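Local structure of endonuclease NucS (Thermococcus kodakarensis KOD1, 5GKE) at residues A[130-139]-A[176-184]; A[209-217]-A[230-238]. The protein is a DNA endonuclease that probably cuts single-stranded ends of branched DNA and is seen here bound to double-stranded DNA with magnesium. The protein carries 1 engineered substitution. All blocks are in the same frame, centred on the assembly; numbering follows the deposited sequence.

Overall arrangement
Contacts 1 and 2 lie in the C-terminal nuclease domain of the PD-(D/E)XK clan, their centres about 8 Å apart. They come one after the other along the chain: contact 1 packs helix 132-141 against strand 175-180, and contact 2 pairs strand 208-214 with strand 231-234. All three strands belong to one mixed five-stranded sheet, ordered 151-158, 163-169, 175-180, 208-214, 231-234. Strands 175-180 and 208-214 are neighbours, probably hydrogen-bonded through Val213 N to Glu179 O and Ile211 N to Val177 O. The metal-binding strand of contact 1 is thus an interior strand, and contact 2 completes the sheet towards its 231-234 edge.

Contact 1: residues A[130-139]-A[176-184]. With MG (magnesium ion), chain E; nucleotides of chain C.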
loop_
_atom_site.group_PDB
_atom_site.type_symbol
_atom_site.label_atom_id
_atom_site.label_comp_id
_atom_site.label_asym_id
_atom_site.label_seq_id
_atom_site.Cartn_x
_atom_site.Cartn_y
_atom_site.Cartn_z
ATOM N N GLY A 130 -13.732 -12.783 -1.715
ATOM C CA GLY A 130 -14.285 -11.567 -1.147
ATOM C C GLY A 130 -13.731 -10.325 -1.824
ATOM O O GLY A 130 -13.656 -9.261 -1.211
ATOM N N SER A 131 -13.344 -10.471 -3.093
ATOM C CA SER A 131 -12.769 -9.378 -3.864
ATOM C C SER A 131 -13.800 -8.665 -4.754
ATOM O O SER A 131 -14.945 -9.124 -4.889
ATOM C CB SER A 131 -11.645 -9.917 -4.740
ATOM O OG SER A 131 -12.208 -10.616 -5.837
ATOM N N GLU A 132 -13.371 -7.581 -5.408
ATOM C CA GLU A 132 -14.255 -6.844 -6.323
ATOM C C GLU A 132 -14.510 -7.665 -7.574
ATOM O O GLU A 132 -15.615 -7.647 -8.117
ATOM C CB GLU A 132 -13.694 -5.463 -6.725
ATOM C CG GLU A 132 -14.683 -4.698 -7.654
ATOM C CD GLU A 132 -14.170 -3.354 -8.219
ATOM O OE1 GLU A 132 -14.251 -3.161 -9.462
ATOM O OE2 GLU A 132 -13.737 -2.471 -7.430
ATOM N N ALA A 133 -13.491 -8.383 -8.037
ATOM C CA ALA A 133 -13.658 -9.249 -9.199
ATOM C C ALA A 133 -14.820 -10.228 -8.980
ATOM O O ALA A 133 -15.610 -10.493 -9.881
ATOM C CB ALA A 133 -12.388 -9.992 -9.481
ATOM N N GLU A 134 -14.943 -10.733 -7.763
ATOM C CA GLU A 134 -16.000 -11.681 -7.476
ATOM C C GLU A 134 -17.377 -11.034 -7.394
ATOM O O GLU A 134 -18.377 -11.672 -7.706
ATOM C CB GLU A 134 -15.683 -12.417 -6.191
ATOM C CG GLU A 134 -14.534 -13.374 -6.383
ATOM C CD GLU A 134 -13.995 -13.854 -5.075
ATOM O OE1 GLU A 134 -14.300 -15.005 -4.696
ATOM O OE2 GLU A 134 -13.284 -13.063 -4.417
ATOM N N MET A 135 -17.437 -9.777 -6.964
ATOM C CA MET A 135 -18.692 -9.039 -7.034
ATOM C C MET A 135 -19.163 -9.007 -8.488
ATOM O O MET A 135 -20.337 -9.248 -8.795
ATOM C CB MET A 135 -18.528 -7.611 -6.516
ATOM C CG MET A 135 -18.207 -7.479 -5.048
ATOM S SD MET A 135 -18.179 -5.744 -4.544
ATOM C CE MET A 135 -19.895 -5.284 -4.752
ATOM N N ALA A 136 -18.217 -8.701 -9.371
ATOM C CA ALA A 136 -18.475 -8.611 -10.793
ATOM C C ALA A 136 -19.037 -9.940 -11.309
ATOM O O ALA A 136 -20.128 -9.967 -11.888
ATOM C CB ALA A 136 -17.189 -8.206 -11.542
ATOM N N GLU A 137 -18.305 -11.031 -11.069
ATOM C CA GLU A 137 -18.736 -12.384 -11.452
ATOM C C GLU A 137 -20.121 -12.748 -10.922
ATOM O O GLU A 137 -20.918 -13.366 -11.616
ATOM C CB GLU A 137 -17.712 -13.427 -10.983
ATOM C CG GLU A 137 -16.391 -13.354 -11.762
ATOM C CD GLU A 137 -15.275 -14.183 -11.160
ATOM O OE1 GLU A 137 -15.567 -15.113 -10.375
ATOM O OE2 GLU A 137 -14.097 -13.894 -11.470
ATOM N N LEU A 138 -20.414 -12.347 -9.698
ATOM C CA LEU A 138 -21.737 -12.567 -9.153
ATOM C C LEU A 138 -22.763 -11.858 -10.016
ATOM O O LEU A 138 -23.796 -12.421 -10.363
ATOM C CB LEU A 138 -21.819 -12.067 -7.713
ATOM C CG LEU A 138 -23.192 -12.169 -7.056
ATOM C CD1 LEU A 138 -23.735 -13.562 -7.214
ATOM C CD2 LEU A 138 -23.082 -11.830 -5.597
ATOM N N ILE A 139 -22.459 -10.618 -10.373
ATOM C CA ILE A 139 -23.420 -9.789 -11.071
ATOM C C ILE A 139 -23.680 -10.312 -12.485
ATOM O O ILE A 139 -24.788 -10.213 -12.991
ATOM C CB ILE A 139 -22.951 -8.329 -11.086
ATOM C CG1 ILE A 139 -23.010 -7.781 -9.656
ATOM C CG2 ILE A 139 -23.830 -7.492 -11.991
ATOM C CD1 ILE A 139 -22.489 -6.368 -9.476
ATOM N N VAL A 176 -26.478 1.441 -18.398
ATOM C CA VAL A 176 -26.149 1.434 -16.971
ATOM C C VAL A 176 -24.642 1.288 -16.741
ATOM O O VAL A 176 -24.013 0.359 -17.251
ATOM C CB VAL A 176 -26.892 0.307 -16.223
ATOM C CG1 VAL A 176 -26.477 0.271 -14.763
ATOM C CG2 VAL A 176 -28.399 0.490 -16.346
ATOM N N VAL A 177 -24.069 2.245 -16.013
ATOM C CA VAL A 177 -22.744 2.094 -15.412
ATOM C C VAL A 177 -22.884 1.547 -14.018
ATOM O O VAL A 177 -23.661 2.085 -13.227
ATOM C CB VAL A 177 -21.986 3.411 -15.266
ATOM C CG1 VAL A 177 -20.499 3.134 -15.165
ATOM C CG2 VAL A 177 -22.284 4.324 -16.396
ATOM N N LEU A 178 -22.140 0.491 -13.710
ATOM C CA LEU A 178 -21.973 0.067 -12.322
ATOM C C LEU A 178 -20.572 0.440 -11.863
ATOM O O LEU A 178 -19.596 0.220 -12.596
ATOM C CB LEU A 178 -22.176 -1.429 -12.153
ATOM C CG LEU A 178 -23.480 -2.120 -12.533
ATOM C CD1 LEU A 178 -23.399 -3.566 -12.045
ATOM C CD2 LEU A 178 -24.697 -1.402 -11.954
ATOM N N GLU A 179 -20.480 1.041 -10.677
ATOM C CA GLU A 179 -19.209 1.159 -9.971
ATOM C C GLU A 179 -19.265 0.283 -8.716
ATOM O O GLU A 179 -20.168 0.424 -7.894
ATOM C CB GLU A 179 -18.903 2.613 -9.613
ATOM C CG GLU A 179 -17.635 2.795 -8.761
ATOM C CD GLU A 179 -16.346 2.365 -9.459
ATOM O OE1 GLU A 179 -15.300 2.288 -8.778
ATOM O OE2 GLU A 179 -16.361 2.119 -10.689
ATOM N N LEU A 180 -18.322 -0.647 -8.599
ATOM C CA LEU A 180 -18.311 -1.600 -7.492
ATOM C C LEU A 180 -17.271 -1.218 -6.462
ATOM O O LEU A 180 -16.200 -0.702 -6.813
ATOM C CB LEU A 180 -18.024 -3.020 -7.983
ATOM C CG LEU A 180 -18.682 -3.480 -9.280
ATOM C CD1 LEU A 180 -18.258 -4.921 -9.639
ATOM C CD2 LEU A 180 -20.194 -3.355 -9.175
ATOM N N LYS A 181 -17.598 -1.463 -5.194
ATOM C CA LYS A 181 -16.633 -1.402 -4.095
ATOM C C LYS A 181 -16.865 -2.550 -3.142
ATOM O O LYS A 181 -17.993 -2.747 -2.668
ATOM C CB LYS A 181 -16.722 -0.082 -3.331
ATOM C CG LYS A 181 -16.325 1.127 -4.143
ATOM C CD LYS A 181 -14.886 1.047 -4.622
ATOM C CE LYS A 181 -14.616 2.135 -5.652
ATOM N NZ LYS A 181 -13.361 1.935 -6.415
ATOM N N ARG A 182 -15.796 -3.284 -2.836
ATOM C CA ARG A 182 -15.862 -4.434 -1.927
ATOM C C ARG A 182 -16.049 -3.988 -0.484
ATOM O O ARG A 182 -16.394 -4.774 0.381
ATOM C CB ARG A 182 -14.591 -5.306 -2.043
ATOM C CG ARG A 182 -13.287 -4.640 -1.598
ATOM C CD ARG A 182 -12.158 -5.672 -1.434
ATOM N NE ARG A 182 -12.663 -6.836 -0.718
ATOM C CZ ARG A 182 -12.829 -6.880 0.600
ATOM N NH1 ARG A 182 -12.487 -5.848 1.351
ATOM N NH2 ARG A 182 -13.327 -7.960 1.164
ATOM N N ARG A 183 -15.808 -2.712 -0.232
ATOM C CA ARG A 183 -15.924 -2.189 1.108
ATOM C C ARG A 183 -16.728 -0.898 1.047
ATOM O O ARG A 183 -17.117 -0.461 -0.042
ATOM C CB ARG A 183 -14.534 -1.969 1.720
ATOM C CG ARG A 183 -13.698 -0.921 1.012
ATOM C CD ARG A 183 -12.319 -0.758 1.628
ATOM N NE ARG A 183 -11.814 0.606 1.437
ATOM C CZ ARG A 183 -10.627 1.046 1.854
ATOM N NH1 ARG A 183 -9.798 0.230 2.488
ATOM N NH2 ARG A 183 -10.267 2.308 1.638
ATOM N N ARG A 184 -16.961 -0.286 2.206
ATOM C CA ARG A 184 -17.760 0.920 2.283
ATOM C C ARG A 184 -17.280 1.962 1.270
ATOM O O ARG A 184 -16.095 2.259 1.169
ATOM C CB ARG A 184 -17.716 1.492 3.693
ATOM C CG ARG A 184 -18.068 2.965 3.763
ATOM C CD ARG A 184 -18.191 3.416 5.185
ATOM N NE ARG A 184 -19.397 2.875 5.776
ATOM C CZ ARG A 184 -20.263 3.604 6.460
ATOM N NH1 ARG A 184 -20.035 4.899 6.634
ATOM N NH2 ARG A 184 -21.352 3.042 6.959
HETATM MG MG MG E . -14.004 1.180 -10.434
ATOM P P DC C 6 -11.117 0.971 -8.661
ATOM O OP1 DC C 6 -12.575 0.751 -8.530
ATOM O OP2 DC C 6 -10.506 2.144 -8.003
ATOM O "O5'" DC C 6 -10.415 -0.352 -8.117
ATOM C "C5'" DC C 6 -10.763 -1.599 -8.699
ATOM C "C4'" DC C 6 -9.915 -2.719 -8.142
ATOM O "O4'" DC C 6 -8.512 -2.398 -8.300
ATOM C "C3'" DC C 6 -10.104 -3.003 -6.661
ATOM O "O3'" DC C 6 -9.886 -4.384 -6.436
ATOM C "C2'" DC C 6 -9.014 -2.148 -6.025
ATOM C "C1'" DC C 6 -7.891 -2.333 -7.031
ATOM N N1 DC C 6 -6.885 -1.225 -7.069
ATOM C C2 DC C 6 -5.536 -1.512 -6.849
ATOM O O2 DC C 6 -5.203 -2.672 -6.589
ATOM N N3 DC C 6 -4.629 -0.507 -6.914
ATOM C C4 DC C 6 -5.032 0.741 -7.201
ATOM N N4 DC C 6 -4.102 1.704 -7.254
ATOM C C5 DC C 6 -6.404 1.051 -7.436
ATOM C C6 DC C 6 -7.286 0.047 -7.368
ATOM P P DA C 7 -10.366 -5.075 -5.073
ATOM O OP1 DA C 7 -10.540 -6.512 -5.377
ATOM O OP2 DA C 7 -11.498 -4.288 -4.531
ATOM O "O5'" DA C 7 -9.122 -4.866 -4.096
ATOM C "C5'" DA C 7 -7.822 -5.304 -4.491
ATOM C "C4'" DA C 7 -6.852 -5.234 -3.329
ATOM O "O4'" DA C 7 -6.025 -4.047 -3.447
ATOM C "C3'" DA C 7 -7.508 -5.168 -1.948
ATOM O "O3'" DA C 7 -6.764 -5.947 -1.012
ATOM C "C2'" DA C 7 -7.450 -3.671 -1.612
ATOM C "C1'" DA C 7 -6.144 -3.250 -2.283
ATOM N N9 DA C 7 -6.117 -1.853 -2.714
ATOM C C8 DA C 7 -7.187 -1.092 -3.106
ATOM N N7 DA C 7 -6.870 0.124 -3.475
ATOM C C5 DA C 7 -5.493 0.165 -3.334
ATOM C C6 DA C 7 -4.547 1.184 -3.571
ATOM N N6 DA C 7 -4.876 2.402 -4.028
ATOM N N1 DA C 7 -3.244 0.900 -3.326
ATOM C C2 DA C 7 -2.924 -0.325 -2.874
ATOM N N3 DA C 7 -3.725 -1.364 -2.616
ATOM C C4 DA C 7 -5.009 -1.050 -2.871
ATOM P P DG C 9 -9.410 -3.853 1.869
ATOM O OP1 DG C 9 -10.134 -2.972 2.812
ATOM O OP2 DG C 9 -10.113 -4.462 0.723
ATOM O "O5'" DG C 9 -8.155 -3.037 1.326
ATOM C "C5'" DG C 9 -7.354 -2.296 2.231
ATOM C "C4'" DG C 9 -5.897 -2.720 2.145
ATOM O "O4'" DG C 9 -5.367 -2.388 0.840
ATOM C "C3'" DG C 9 -4.988 -2.065 3.183
ATOM O "O3'" DG C 9 -4.560 -3.040 4.128
ATOM C "C2'" DG C 9 -3.807 -1.510 2.392
ATOM C "C1'" DG C 9 -4.313 -1.465 0.958
ATOM N N9 DG C 9 -4.774 -0.154 0.502
ATOM C C8 DG C 9 -6.053 0.184 0.109
ATOM N N7 DG C 9 -6.164 1.426 -0.299
ATOM C C5 DG C 9 -4.875 1.941 -0.179
ATOM C C6 DG C 9 -4.376 3.240 -0.467
ATOM O O6 DG C 9 -4.994 4.234 -0.906
ATOM N N1 DG C 9 -3.020 3.336 -0.193
ATOM C C2 DG C 9 -2.236 2.314 0.294
ATOM N N2 DG C 9 -0.938 2.605 0.487
ATOM N N3 DG C 9 -2.687 1.094 0.571
ATOM C C4 DG C 9 -4.009 0.979 0.315
HETATM O O HOH W 1 -13.624 -2.651 -4.281
#
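Leu180 points from strand 176-180 toward helix 132-139, and its two methyls meet different helix residues. CD1 lies 3.9 Å from Ala136 CB and also touches Met135, whereas CD2 meets Ile139 CD1 tip to tip at 3.8 Å. Leu178, on the same face of the strand, brings its own CD1 against that isoleucine methyl. The CB of Leu180 is covered by Glu132, whose CG crosses it at 3.8 Å. With CG anti to the backbone N (chi1 -178°) and the rest of the chain extended, Glu132 carries its carboxylate past Leu180 to the DNA backbone, where OE2 approaches C5' of DC6 in chain C at 3.3 Å. A water donates to this OE2 and to OP2 of DA7 of chain C, and accepts from Arg182 N. At the helix start, capped by the Ser131-Glu134 capping box, Glu132 N donates to DA7 OP1 at 3.0 Å; the helix end would probably help hold the phosphate. Glu179 and Lys181, whose side chains leave the strand on the side away from the helix, supply the E-X-K part of the PD-(D/E)XK nuclease motif: both Glu179 carboxylate oxygens bind magnesium, and DC6 OP1 joins them on the metal while accepting from Lys181 NZ at 2.5 Å. Gln192 also belongs to the metal site. Arg182 closes the far end, its bend at chi3 turning the guanidinium side-on to Gly130. NE and NH2 both donate to Gly130 O, each at 2.7 Å, with the oxygen almost exactly in the guanidinium plane. NH2 also donates to Arg44 O of the second subunit, while NH1 bonds weakly to OP2 of DG9 of chain C.

Contact 2: residues A[209-217]-A[230-238]; sequences RGILVAPSL and LEFRKLEPP
Arg209 and Glu231 clasp each other near the N-terminal ends of two parallel strands, 209-214 and 231-234, which are the strands of a beta-alpha-beta unit connected through helix 219-227. The grip is side-on: NE donates to Glu231 OE1 and NH2 to OE2, each at 2.9 Å and nearly straight (172°). Both oxygens use their syn lone pairs, and the two flat groups stand only 15° from coplanar. The bend of Arg209 at chi3 (64°) turns the guanidinium edge to the carboxylate. Arg233 NH2 stands at a long 3.9 Å from Glu231 OE2. Beside this bridge the backbones pair in parallel register: Glu231 N donates to Gly210 O, Glu231 O accepts from Leu212 N, and Arg233 N donates to Leu212 O at 2.9 Å. Gly210 lies close against Leu230, whose CD2, as placed here, would clash with a CB at this position. On the face of Leu212 and Ala214, Phe232 and Leu217 slide past each other in opposite directions, Leu217 CD2 coming to 3.3 Å from Phe232 CE1, and Leu225 of helix 219-227 also touches the Phe232 side chain. The other face places Val213 CG1 beside Leu235 CB at 3.6 Å, the two side chains pointing the same way. Farther out, Glu147 and Asp170 both pair with Arg209 NH1 and so help fix the guanidinium. An alanine in place of Arg209 is likely to leave the Glu231 carboxylate without its two-pronged partner and those two acids without a shared cation. The pairing runs out at Pro215: Leu235 N still donates to Ala214 O at 2.8 Å, but Pro215 N, 3.1 Å from Leu235 O, has no hydrogen to give.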
loop_
_atom_site.group_PDB
_atom_site.type_symbol
_atom_site.label_atom_id
_atom_site.label_comp_id
_atom_site.label_asym_id
_atom_site.label_seq_id
_atom_site.Cartn_x
_atom_site.Cartn_y
_atom_site.Cartn_z
ATOM N N ARG A 209 -27.847 5.697 -16.706
ATOM C CA ARG A 209 -27.962 5.587 -15.248
ATOM C C ARG A 209 -26.628 5.163 -14.633
ATOM O O ARG A 209 -25.955 4.293 -15.185
ATOM C CB ARG A 209 -29.022 4.572 -14.856
ATOM C CG ARG A 209 -30.443 4.972 -15.153
ATOM C CD ARG A 209 -31.342 3.757 -15.039
ATOM N NE ARG A 209 -31.376 3.220 -13.680
ATOM C CZ ARG A 209 -31.704 1.969 -13.383
ATOM N NH1 ARG A 209 -31.988 1.124 -14.359
ATOM N NH2 ARG A 209 -31.724 1.554 -12.116
ATOM N N GLY A 210 -26.198 5.837 -13.564
ATOM C CA GLY A 210 -25.109 5.339 -12.738
ATOM C C GLY A 210 -25.568 4.615 -11.489
ATOM O O GLY A 210 -26.478 5.069 -10.790
ATOM N N ILE A 211 -24.876 3.545 -11.127
ATOM C CA ILE A 211 -25.231 2.843 -9.905
ATOM C C ILE A 211 -23.981 2.492 -9.125
ATOM O O ILE A 211 -23.077 1.836 -9.644
ATOM C CB ILE A 211 -26.017 1.553 -10.171
ATOM C CG1 ILE A 211 -27.240 1.819 -11.042
ATOM C CG2 ILE A 211 -26.426 0.908 -8.853
ATOM C CD1 ILE A 211 -28.174 0.626 -11.129
ATOM N N LEU A 212 -23.928 2.949 -7.882
ATOM C CA LEU A 212 -22.851 2.572 -6.991
ATOM C C LEU A 212 -23.258 1.292 -6.285
ATOM O O LEU A 212 -24.349 1.189 -5.732
ATOM C CB LEU A 212 -22.540 3.677 -5.981
ATOM C CG LEU A 212 -21.421 3.392 -4.974
ATOM C CD1 LEU A 212 -20.161 2.895 -5.644
ATOM C CD2 LEU A 212 -21.117 4.646 -4.230
ATOM N N VAL A 213 -22.394 0.299 -6.340
ATOM C CA VAL A 213 -22.724 -0.990 -5.776
ATOM C C VAL A 213 -21.661 -1.310 -4.730
ATOM O O VAL A 213 -20.496 -1.537 -5.053
ATOM C CB VAL A 213 -22.799 -2.077 -6.888
ATOM C CG1 VAL A 213 -23.160 -3.431 -6.315
ATOM C CG2 VAL A 213 -23.800 -1.669 -7.952
ATOM N N ALA A 214 -22.064 -1.306 -3.470
ATOM C CA ALA A 214 -21.136 -1.532 -2.378
ATOM C C ALA A 214 -21.914 -2.037 -1.167
ATOM O O ALA A 214 -23.138 -2.081 -1.197
ATOM C CB ALA A 214 -20.389 -0.243 -2.057
ATOM N N PRO A 215 -21.216 -2.442 -0.104
ATOM C CA PRO A 215 -21.972 -2.814 1.103
ATOM C C PRO A 215 -22.563 -1.617 1.871
ATOM O O PRO A 215 -23.486 -1.814 2.652
ATOM C CB PRO A 215 -20.935 -3.565 1.951
ATOM C CG PRO A 215 -19.605 -3.268 1.343
ATOM C CD PRO A 215 -19.843 -2.976 -0.093
ATOM N N SER A 216 -22.050 -0.411 1.634
ATOM C CA SER A 216 -22.493 0.800 2.332
ATOM C C SER A 216 -21.733 2.018 1.798
ATOM O O SER A 216 -20.805 1.868 1.004
ATOM C CB SER A 216 -22.274 0.683 3.844
ATOM O OG SER A 216 -20.892 0.565 4.141
ATOM N N LEU A 217 -22.120 3.209 2.264
ATOM C CA LEU A 217 -21.511 4.486 1.865
ATOM C C LEU A 217 -21.069 5.347 3.035
ATOM O O LEU A 217 -21.681 5.308 4.101
ATOM C CB LEU A 217 -22.502 5.324 1.067
ATOM C CG LEU A 217 -23.300 4.605 0.013
ATOM C CD1 LEU A 217 -24.242 5.586 -0.647
ATOM C CD2 LEU A 217 -22.281 4.077 -0.953
ATOM N N LEU A 230 -27.553 9.960 -8.671
ATOM C CA LEU A 230 -26.958 8.658 -8.941
ATOM C C LEU A 230 -27.536 7.659 -7.949
ATOM O O LEU A 230 -28.046 8.056 -6.906
ATOM C CB LEU A 230 -25.433 8.727 -8.855
ATOM C CG LEU A 230 -24.761 9.480 -10.007
ATOM C CD1 LEU A 230 -23.272 9.590 -9.804
ATOM C CD2 LEU A 230 -25.033 8.771 -11.300
ATOM N N GLU A 231 -27.526 6.375 -8.294
ATOM C CA GLU A 231 -28.195 5.388 -7.453
ATOM C C GLU A 231 -27.234 4.535 -6.628
ATOM O O GLU A 231 -26.023 4.598 -6.803
ATOM C CB GLU A 231 -29.062 4.486 -8.320
ATOM C CG GLU A 231 -30.109 5.226 -9.121
ATOM C CD GLU A 231 -30.707 4.363 -10.218
ATOM O OE1 GLU A 231 -30.593 4.755 -11.403
ATOM O OE2 GLU A 231 -31.282 3.297 -9.893
ATOM N N PHE A 232 -27.806 3.701 -5.767
ATOM C CA PHE A 232 -27.052 2.826 -4.888
ATOM C C PHE A 232 -27.766 1.495 -4.727
ATOM O O PHE A 232 -28.974 1.451 -4.530
ATOM C CB PHE A 232 -26.845 3.479 -3.516
ATOM C CG PHE A 232 -26.270 2.548 -2.466
ATOM C CD1 PHE A 232 -24.900 2.415 -2.312
ATOM C CD2 PHE A 232 -27.104 1.821 -1.623
ATOM C CE1 PHE A 232 -24.373 1.562 -1.347
ATOM C CE2 PHE A 232 -26.584 0.969 -0.660
ATOM C CZ PHE A 232 -25.219 0.840 -0.523
ATOM N N ARG A 233 -27.007 0.413 -4.820
ATOM C CA ARG A 233 -27.508 -0.918 -4.502
ATOM C C ARG A 233 -26.547 -1.565 -3.509
ATOM O O ARG A 233 -25.350 -1.657 -3.773
ATOM C CB ARG A 233 -27.647 -1.786 -5.758
ATOM C CG ARG A 233 -28.527 -3.047 -5.548
ATOM C CD ARG A 233 -30.015 -2.684 -5.664
ATOM N NE ARG A 233 -30.201 -1.487 -6.493
ATOM C CZ ARG A 233 -31.367 -0.883 -6.719
ATOM N NH1 ARG A 233 -32.486 -1.353 -6.169
ATOM N NH2 ARG A 233 -31.406 0.206 -7.492
ATOM N N LYS A 234 -27.071 -1.976 -2.359
ATOM C CA LYS A 234 -26.273 -2.655 -1.348
ATOM C C LYS A 234 -25.892 -4.048 -1.822
ATOM O O LYS A 234 -26.753 -4.847 -2.179
ATOM C CB LYS A 234 -27.037 -2.742 -0.026
ATOM C CG LYS A 234 -26.354 -3.563 1.075
ATOM C CD LYS A 234 -26.859 -3.165 2.478
ATOM C CE LYS A 234 -26.738 -1.645 2.699
ATOM N NZ LYS A 234 -27.180 -1.164 4.040
ATOM N N LEU A 235 -24.594 -4.326 -1.868
ATOM C CA LEU A 235 -24.116 -5.667 -2.174
ATOM C C LEU A 235 -22.802 -5.960 -1.439
ATOM O O LEU A 235 -21.879 -5.149 -1.468
ATOM C CB LEU A 235 -23.932 -5.823 -3.681
ATOM C CG LEU A 235 -23.744 -7.246 -4.186
ATOM C CD1 LEU A 235 -25.032 -8.016 -4.025
ATOM C CD2 LEU A 235 -23.298 -7.228 -5.635
ATOM N N GLU A 236 -22.715 -7.118 -0.797
ATOM C CA GLU A 236 -21.483 -7.532 -0.129
ATOM C C GLU A 236 -20.649 -8.408 -1.051
ATOM O O GLU A 236 -21.201 -9.198 -1.816
ATOM C CB GLU A 236 -21.798 -8.266 1.172
ATOM C CG GLU A 236 -22.735 -7.496 2.083
ATOM C CD GLU A 236 -22.288 -7.516 3.534
ATOM O OE1 GLU A 236 -22.967 -8.169 4.360
ATOM O OE2 GLU A 236 -21.261 -6.874 3.846
ATOM N N PRO A 237 -19.317 -8.252 -1.013
ATOM C CA PRO A 237 -18.488 -9.162 -1.812
ATOM C C PRO A 237 -18.703 -10.600 -1.345
ATOM O O PRO A 237 -18.705 -10.861 -0.146
ATOM C CB PRO A 237 -17.054 -8.682 -1.542
ATOM C CG PRO A 237 -17.134 -7.926 -0.265
ATOM C CD PRO A 237 -18.508 -7.311 -0.221
ATOM N N PRO A 238 -18.942 -11.520 -2.282
ATOM C CA PRO A 238 -19.187 -12.910 -1.898
ATOM C C PRO A 238 -17.905 -13.649 -1.487
ATOM O O PRO A 238 -16.870 -13.490 -2.136
ATOM C CB PRO A 238 -19.787 -13.509 -3.170
ATOM C CG PRO A 238 -19.106 -12.761 -4.272
ATOM C CD PRO A 238 -18.910 -11.347 -3.744
#